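Local structure of amidase, hydantoinase/carbamoylase family (Paraburkholderia phymatum, 6C0D) at residues 21-26 against 399-403; 25-29 against 98-103. The protein probably hydrolyses N-carbamoyl-L-amino acids as a zinc-dependent homodimeric amidase of the peptidase M20 family. All coordinates share one frame; numbering follows the deposited sequence.

Contact 1. Residues 21-26 against 399-403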
ATOM      1  N   LEU A  21      -1.593  17.666  43.523  1.00 20.34           N
ATOM      2  CA  LEU A  21      -1.067  17.371  42.188  1.00 21.75           C
ATOM      3  C   LEU A  21      -2.016  16.475  41.397  1.00 25.75           C
ATOM      4  O   LEU A  21      -2.403  16.802  40.267  1.00 22.21           O
ATOM      5  CB  LEU A  21       0.293  16.694  42.313  1.00 18.98           C
ATOM      6  CG  LEU A  21       0.867  16.136  41.017  1.00 20.97           C
ATOM      7  CD1 LEU A  21       1.356  17.297  40.145  1.00 20.72           C
ATOM      8  CD2 LEU A  21       1.991  15.154  41.337  1.00 21.96           C
ATOM      9  N   LEU A  22      -2.384  15.326  41.970  1.00 21.82           N
ATOM     10  CA  LEU A  22      -3.264  14.391  41.270  1.00 21.29           C
ATOM     11  C   LEU A  22      -4.648  14.991  41.032  1.00 26.79           C
ATOM     12  O   LEU A  22      -5.263  14.749  39.985  1.00 28.34           O
ATOM     13  CB  LEU A  22      -3.367  13.079  42.059  1.00 23.36           C
ATOM     14  CG  LEU A  22      -2.038  12.322  41.982  1.00 34.53           C
ATOM     15  CD1 LEU A  22      -1.940  11.233  43.056  1.00 38.99           C
ATOM     16  CD2 LEU A  22      -1.873  11.737  40.595  1.00 35.95           C
ATOM     17  N   ASP A  23      -5.169  15.761  41.998  1.00 24.33           N
ATOM     18  CA  ASP A  23      -6.485  16.386  41.813  1.00 30.30           C
ATOM     19  C   ASP A  23      -6.487  17.296  40.589  1.00 27.61           C
ATOM     20  O   ASP A  23      -7.430  17.279  39.790  1.00 27.53           O
ATOM     21  CB  ASP A  23      -6.892  17.194  43.056  1.00 30.19           C
ATOM     22  CG  ASP A  23      -7.279  16.318  44.255  1.00 47.74           C
ATOM     23  OD1 ASP A  23      -7.338  15.071  44.126  1.00 44.76           O
ATOM     24  OD2 ASP A  23      -7.529  16.897  45.341  1.00 40.03           O
ATOM     25  N   ASP A  24      -5.438  18.117  40.437  1.00 27.65           N
ATOM     26  CA  ASP A  24      -5.355  19.005  39.274  1.00 24.43           C
ATOM     27  C   ASP A  24      -5.199  18.216  37.973  1.00 26.43           C
ATOM     28  O   ASP A  24      -5.797  18.576  36.954  1.00 27.82           O
ATOM     29  CB  ASP A  24      -4.200  19.993  39.420  1.00 21.22           C
ATOM     30  CG  ASP A  24      -4.546  21.194  40.300  1.00 25.53           C
ATOM     31  OD1 ASP A  24      -5.747  21.447  40.557  1.00 30.60           O
ATOM     32  OD2 ASP A  24      -3.609  21.894  40.716  1.00 28.01           O
ATOM     33  N   LEU A  25      -4.388  17.151  37.974  1.00 21.75           N
ATOM     34  CA  LEU A  25      -4.275  16.335  36.766  1.00 23.77           C
ATOM     35  C   LEU A  25      -5.620  15.744  36.375  1.00 27.08           C
ATOM     36  O   LEU A  25      -5.962  15.692  35.186  1.00 27.97           O
ATOM     37  CB  LEU A  25      -3.247  15.217  36.955  1.00 21.42           C
ATOM     38  CG  LEU A  25      -1.813  15.678  36.711  1.00 27.17           C
ATOM     39  CD1 LEU A  25      -0.886  14.566  37.130  1.00 29.28           C
ATOM     40  CD2 LEU A  25      -1.598  16.040  35.240  1.00 25.40           C
ATOM     41  N   LYS A  26      -6.400  15.291  37.361  1.00 24.29           N
ATOM     42  CA  LYS A  26      -7.679  14.677  37.046  1.00 29.32           C
ATOM     43  C   LYS A  26      -8.719  15.715  36.655  1.00 30.81           C
ATOM     44  O   LYS A  26      -9.582  15.429  35.821  1.00 30.68           O
ATOM     45  CB  LYS A  26      -8.165  13.840  38.225  1.00 31.88           C
ATOM     46  CG  LYS A  26      -7.250  12.663  38.494  1.00 34.25           C
ATOM     47  CD  LYS A  26      -7.671  11.898  39.730  1.00 37.24           C
ATOM     48  CE  LYS A  26      -6.693  10.766  40.034  1.00 40.44           C
ATOM     49  NZ  LYS A  26      -7.122   9.985  41.230  1.00 49.27           N
ATOM     50  N   GLU A 399      -0.006   6.123  39.621  1.00 28.07           N
ATOM     51  CA  GLU A 399      -0.056   7.380  40.373  1.00 29.76           C
ATOM     52  C   GLU A 399       1.216   7.602  41.178  1.00 26.13           C
ATOM     53  O   GLU A 399       1.713   8.727  41.265  1.00 19.59           O
ATOM     54  CB  GLU A 399      -1.271   7.418  41.304  1.00 26.37           C
ATOM     55  CG  GLU A 399      -2.601   7.463  40.552  1.00 35.91           C
ATOM     56  CD  GLU A 399      -3.769   7.987  41.387  1.00 38.92           C
ATOM     57  OE1 GLU A 399      -3.638   8.147  42.620  1.00 41.50           O
ATOM     58  OE2 GLU A 399      -4.828   8.254  40.791  1.00 45.65           O
ATOM     59  N   GLN A 400       1.763   6.550  41.789  1.00 27.37           N
ATOM     60  CA  GLN A 400       2.994   6.728  42.558  0.61 24.60           C
ATOM     61  C   GLN A 400       4.159   7.154  41.671  1.00 25.27           C
ATOM     62  O   GLN A 400       5.096   7.809  42.144  1.00 19.90           O
ATOM     63  CB  GLN A 400       3.333   5.437  43.311  0.61 24.34           C
ATOM     64  CG  GLN A 400       3.405   4.209  42.411  0.61 28.48           C
ATOM     65  CD  GLN A 400       3.994   3.010  43.116  0.61 39.42           C
ATOM     66  OE1 GLN A 400       5.193   2.965  43.376  0.61 30.48           O
ATOM     67  NE2 GLN A 400       3.150   2.032  43.441  0.61 45.75           N
ATOM     68  N   HIS A 401       4.136   6.795  40.386  1.00 19.74           N
ATOM     69  CA  HIS A 401       5.212   7.266  39.515  1.00 18.32           C
ATOM     70  C   HIS A 401       4.970   8.693  39.019  1.00 17.63           C
ATOM     71  O   HIS A 401       5.935   9.439  38.784  1.00 19.07           O
ATOM     72  CB  HIS A 401       5.395   6.298  38.342  1.00 23.42           C
ATOM     73  CG  HIS A 401       5.747   4.909  38.783  1.00 26.26           C
ATOM     74  ND1 HIS A 401       5.567   3.795  37.987  1.00 25.99           N
ATOM     75  CD2 HIS A 401       6.255   4.456  39.954  1.00 22.46           C
ATOM     76  CE1 HIS A 401       5.933   2.714  38.657  1.00 26.29           C
ATOM     77  NE2 HIS A 401       6.369   3.088  39.850  1.00 24.12           N
ATOM     78  N   ILE A 402       3.702   9.089  38.865  1.00 22.08           N
ATOM     79  CA  ILE A 402       3.404  10.503  38.606  1.00 17.39           C
ATOM     80  C   ILE A 402       3.906  11.369  39.761  1.00 17.58           C
ATOM     81  O   ILE A 402       4.520  12.425  39.555  1.00 18.08           O
ATOM     82  CB  ILE A 402       1.891  10.697  38.385  1.00 19.42           C
ATOM     83  CG1 ILE A 402       1.412   9.901  37.168  1.00 22.37           C
ATOM     84  CG2 ILE A 402       1.556  12.211  38.268  1.00 19.94           C
ATOM     85  CD1 ILE A 402      -0.127   9.828  37.032  1.00 25.13           C
ATOM     86  N   VAL A 403       3.644  10.929  40.992  1.00 19.72           N
ATOM     87  CA  VAL A 403       4.088  11.656  42.179  1.00 19.27           C
ATOM     88  C   VAL A 403       5.608  11.703  42.246  1.00 18.21           C
ATOM     89  O   VAL A 403       6.198  12.758  42.501  1.00 18.12           O
ATOM     90  CB  VAL A 403       3.491  11.011  43.446  1.00 21.91           C
ATOM     91  CG1 VAL A 403       4.157  11.582  44.715  1.00 22.41           C
ATOM     92  CG2 VAL A 403       1.981  11.234  43.468  1.00 19.79           C
TER
HETATM   93  O   HOH W   1      -5.725   9.613  44.257  1.00 54.27           O
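Leu-21 opens the contact by pointing its CD2 methyl at the backbone of the C-terminal helix, 4.1 Å from the carbonyl O of Ile-402 and close to CA of Val-403. Its CG stands anti to the backbone N (chi1 171°), which carries the branch over toward helix 399-419. The next residue, Leu-22, divides the work between its two methyls: CD1 lies 3.9 Å from Val-403 CG2 and also rests against the carboxylate of Glu-399, while CD2 turns to CG2 of Ile-402. One turn on from Leu-21, Leu-25 makes the closest apolar touch, CD1 to Ile-402 CG2 at 3.6 Å, so this one isoleucine methyl meets both Leu-22 and Leu-25. Last comes Lys-26, stretched out to its full length across the Glu-399 side chain at about a right angle. Lys-26 NZ gives a salt bridge of 2.9 Å to Glu-399 OE2, approaching on the syn side and 16° out of the carboxylate plane. Glu-399 OE1 accepts a hydrogen bond from a water 3.0 Å away, to which Lys-26 NZ donates only weakly. The axes of segments 21-26 and 399-403 approach to 11.1 Å at 109°, the packing of an early helix of the M20 catalytic domain against its C-terminal one. Chemically the contact is graded: apolar methyls make up the inner part, with Leu-21, Leu-25 and Ile-402 buried, and one lysine-glutamate pair, weakly bridged by water, closes the exposed rim, where solvent probably screens much of its charge.

Contact 2. Residues 25-29 against 98-103. With ZN (zinc ion), chain B.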
ATOM      1  N   LEU A  25      -4.388  17.151  37.974  1.00 21.75           N
ATOM      2  CA  LEU A  25      -4.275  16.335  36.766  1.00 23.77           C
ATOM      3  C   LEU A  25      -5.620  15.744  36.375  1.00 27.08           C
ATOM      4  O   LEU A  25      -5.962  15.692  35.186  1.00 27.97           O
ATOM      5  CB  LEU A  25      -3.247  15.217  36.955  1.00 21.42           C
ATOM      6  CG  LEU A  25      -1.813  15.678  36.711  1.00 27.17           C
ATOM      7  CD1 LEU A  25      -0.886  14.566  37.130  1.00 29.28           C
ATOM      8  CD2 LEU A  25      -1.598  16.040  35.240  1.00 25.40           C
ATOM      9  N   LYS A  26      -6.400  15.291  37.361  1.00 24.29           N
ATOM     10  CA  LYS A  26      -7.679  14.677  37.046  1.00 29.32           C
ATOM     11  C   LYS A  26      -8.719  15.715  36.655  1.00 30.81           C
ATOM     12  O   LYS A  26      -9.582  15.429  35.821  1.00 30.68           O
ATOM     13  CB  LYS A  26      -8.165  13.840  38.225  1.00 31.88           C
ATOM     14  CG  LYS A  26      -7.250  12.663  38.494  1.00 34.25           C
ATOM     15  CD  LYS A  26      -7.671  11.898  39.730  1.00 37.24           C
ATOM     16  CE  LYS A  26      -6.693  10.766  40.034  1.00 40.44           C
ATOM     17  NZ  LYS A  26      -7.122   9.985  41.230  1.00 49.27           N
ATOM     18  N   THR A  27      -8.646  16.920  37.230  1.00 26.90           N
ATOM     19  CA  THR A  27      -9.546  17.984  36.796  1.00 30.81           C
ATOM     20  C   THR A  27      -9.261  18.381  35.353  1.00 29.66           C
ATOM     21  O   THR A  27     -10.191  18.527  34.550  1.00 33.18           O
ATOM     22  CB  THR A  27      -9.437  19.188  37.734  1.00 32.27           C
ATOM     23  OG1 THR A  27      -9.824  18.787  39.059  1.00 31.16           O
ATOM     24  CG2 THR A  27     -10.364  20.322  37.258  1.00 33.96           C
ATOM     25  N   LEU A  28      -7.979  18.509  34.988  1.00 29.27           N
ATOM     26  CA  LEU A  28      -7.653  18.830  33.602  1.00 30.23           C
ATOM     27  C   LEU A  28      -8.135  17.727  32.661  1.00 30.79           C
ATOM     28  O   LEU A  28      -8.661  18.010  31.578  1.00 29.42           O
ATOM     29  CB  LEU A  28      -6.148  19.075  33.457  1.00 26.28           C
ATOM     30  CG  LEU A  28      -5.629  19.462  32.063  1.00 26.07           C
ATOM     31  CD1 LEU A  28      -6.431  20.641  31.468  1.00 26.08           C
ATOM     32  CD2 LEU A  28      -4.140  19.789  32.106  1.00 23.86           C
ATOM     33  N   ARG A  29      -8.013  16.464  33.087  1.00 29.32           N
ATOM     34  CA  ARG A  29      -8.503  15.351  32.279  0.51 31.80           C
ATOM     35  C   ARG A  29      -9.989  15.483  31.963  1.00 38.02           C
ATOM     36  O   ARG A  29     -10.431  15.075  30.885  1.00 33.24           O
ATOM     37  CB  ARG A  29      -8.242  14.024  32.996  0.51 28.48           C
ATOM     38  CG  ARG A  29      -8.733  12.787  32.245  0.51 35.37           C
ATOM     39  CD  ARG A  29      -8.717  11.544  33.138  0.51 39.43           C
ATOM     40  NE  ARG A  29      -8.415  10.319  32.397  0.51 39.39           N
ATOM     41  CZ  ARG A  29      -7.864   9.237  32.943  0.51 42.24           C
ATOM     42  NH1 ARG A  29      -7.560   9.221  34.236  0.51 40.03           N
ATOM     43  NH2 ARG A  29      -7.608   8.175  32.199  0.51 46.86           N
ATOM     44  N   TRP A  98      -4.273  11.233  28.694  1.00 33.46           N
ATOM     45  CA  TRP A  98      -4.533  12.229  29.727  1.00 30.94           C
ATOM     46  C   TRP A  98      -3.265  12.814  30.323  1.00 29.86           C
ATOM     47  O   TRP A  98      -3.346  13.789  31.081  1.00 33.61           O
ATOM     48  CB  TRP A  98      -5.421  11.639  30.829  1.00 33.43           C
ATOM     49  CG  TRP A  98      -4.764  10.723  31.830  1.00 33.04           C
ATOM     50  CD1 TRP A  98      -4.263   9.463  31.606  1.00 35.46           C
ATOM     51  CD2 TRP A  98      -4.615  10.968  33.239  1.00 33.19           C
ATOM     52  NE1 TRP A  98      -3.784   8.927  32.789  1.00 34.25           N
ATOM     53  CE2 TRP A  98      -3.982   9.837  33.800  1.00 33.82           C
ATOM     54  CE3 TRP A  98      -4.931  12.053  34.075  1.00 32.29           C
ATOM     55  CZ2 TRP A  98      -3.677   9.751  35.163  1.00 33.20           C
ATOM     56  CZ3 TRP A  98      -4.632  11.966  35.423  1.00 31.74           C
ATOM     57  CH2 TRP A  98      -4.009  10.820  35.956  1.00 34.85           C
ATOM     58  N   LEU A  99      -2.096  12.265  30.000  1.00 29.75           N
ATOM     59  CA  LEU A  99      -0.860  12.774  30.576  1.00 27.14           C
ATOM     60  C   LEU A  99       0.098  13.388  29.567  1.00 28.20           C
ATOM     61  O   LEU A  99       0.998  14.120  29.979  1.00 25.83           O
ATOM     62  CB  LEU A  99      -0.134  11.660  31.345  1.00 30.12           C
ATOM     63  CG  LEU A  99      -0.937  11.051  32.499  1.00 32.46           C
ATOM     64  CD1 LEU A  99      -0.229   9.818  33.051  1.00 32.76           C
ATOM     65  CD2 LEU A  99      -1.158  12.085  33.602  1.00 27.57           C
ATOM     66  N   ASP A 100      -0.047  13.105  28.272  1.00 31.26           N
ATOM     67  CA  ASP A 100       0.835  13.734  27.295  1.00 32.67           C
ATOM     68  C   ASP A 100       0.610  15.232  27.315  1.00 35.22           C
ATOM     69  O   ASP A 100      -0.486  15.709  27.001  1.00 34.15           O
ATOM     70  CB  ASP A 100       0.595  13.175  25.888  1.00 35.10           C
ATOM     71  CG  ASP A 100       1.646  13.663  24.873  1.00 43.19           C
ATOM     72  OD1 ASP A 100       2.096  14.829  24.965  1.00 34.88           O
ATOM     73  OD2 ASP A 100       2.034  12.871  23.987  1.00 50.44           O
ATOM     74  N   GLY A 101       1.651  15.966  27.681  1.00 29.04           N
ATOM     75  CA  GLY A 101       1.558  17.403  27.808  1.00 25.50           C
ATOM     76  C   GLY A 101       1.027  17.848  29.154  1.00 23.92           C
ATOM     77  O   GLY A 101       1.689  18.628  29.844  1.00 24.11           O
ATOM     78  N   ALA A 102      -0.150  17.346  29.549  1.00 23.92           N
ATOM     79  CA  ALA A 102      -0.751  17.724  30.825  1.00 26.69           C
ATOM     80  C   ALA A 102       0.208  17.511  31.991  1.00 24.37           C
ATOM     81  O   ALA A 102       0.265  18.326  32.921  1.00 23.08           O
ATOM     82  CB  ALA A 102      -2.037  16.923  31.046  1.00 26.88           C
ATOM     83  N   LEU A 103       0.977  16.423  31.953  1.00 23.55           N
ATOM     84  CA  LEU A 103       1.904  16.139  33.045  1.00 20.46           C
ATOM     85  C   LEU A 103       2.800  17.335  33.355  1.00 23.15           C
ATOM     86  O   LEU A 103       2.910  17.761  34.511  1.00 19.20           O
ATOM     87  CB  LEU A 103       2.763  14.923  32.701  1.00 20.99           C
ATOM     88  CG  LEU A 103       3.617  14.452  33.878  1.00 19.05           C
ATOM     89  CD1 LEU A 103       2.860  13.366  34.661  1.00 23.66           C
ATOM     90  CD2 LEU A 103       4.982  13.919  33.406  1.00 19.77           C
TER
HETATM   91 ZN    ZN B 501       3.678  16.178  24.367  0.70 26.97          ZN
HETATM   92  O   HOH W   2      -4.652  15.736  32.788  1.00 27.83           O
HETATM   93  O   HOH W   3       3.689  15.282  22.458  1.00 35.17           O
HETATM   94  O   HOH W   4       5.532  17.347  23.838  1.00 28.61           O
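Arg-29, in the conformer described, one of two, lays its guanidinium flat over the indole of Trp-98 in a cation-pi stack, where helix 18-30 packs on the metal-binding loop of the M20 catalytic domain. The planes are only 3° apart, and Arg-29 CZ sits 3.7 Å from the centroid of the Trp-98 five-membered ring, 13° off its normal. Trp-98 reaches this position with CG between its backbone N and carbonyl carbon (chi1 77°). The methyl CD2 of Leu-99 covers the opposite face of the indole, which is thus clamped between a cation and an apolar group, while NE1 bonds to Asp-396. Leu-25 O lies in plane at the indole edge, and Leu-25 CB is 3.9 Å from Trp-98 CZ3. Deeper in, the packing is apolar and close: Leu-28 CD2 presses on Ala-102 CB at 3.7 Å, and Leu-25 CD2 lies 3.8 Å from the carbonyl O of Ala-102. A water held between the two backbones donates to Leu-25 O and to Trp-98 O, at 2.7 Å and 2.9 Å, joining helix to loop. The outer side is looser. Lys-26 merely runs beside the indole with CG near CZ3, its charged end committed to Glu-399, and the arginine is partly exposed. Past the packed region the loop turns toward the metal: Gly-101 is the N-cap of helix 102-117, and Glu-395 accepts from the backbone N of both Leu-99 and Asp-100. His-89 and His-196 complete the protein ligands of the zinc ion, which Asp-100 binds through OD1 at 2.2 Å, beside two waters.

How the contacts relate
From the N terminus, helix 18-30 is the common start of both contacts, which share Leu-25 and Lys-26. Contact 2 closes the shorter loop, returning after 68 intervening residues to the zinc-ligand loop and the first turn of helix 102-117. Contact 1 closes a far longer one, spanning 372 residues before helix 399-419 comes back to the same helix. The two first segments overlap at 25-26, and residues 98-103 lie within the span that contact 1 closes. The centres of the contacts are about 9 Å apart. Helix 18-30 thus touches both the zinc-ligand loop and the C-terminal helix, which also meet each other through Ile-402, its CD1 lying 4.0 Å from Leu-99 CD1.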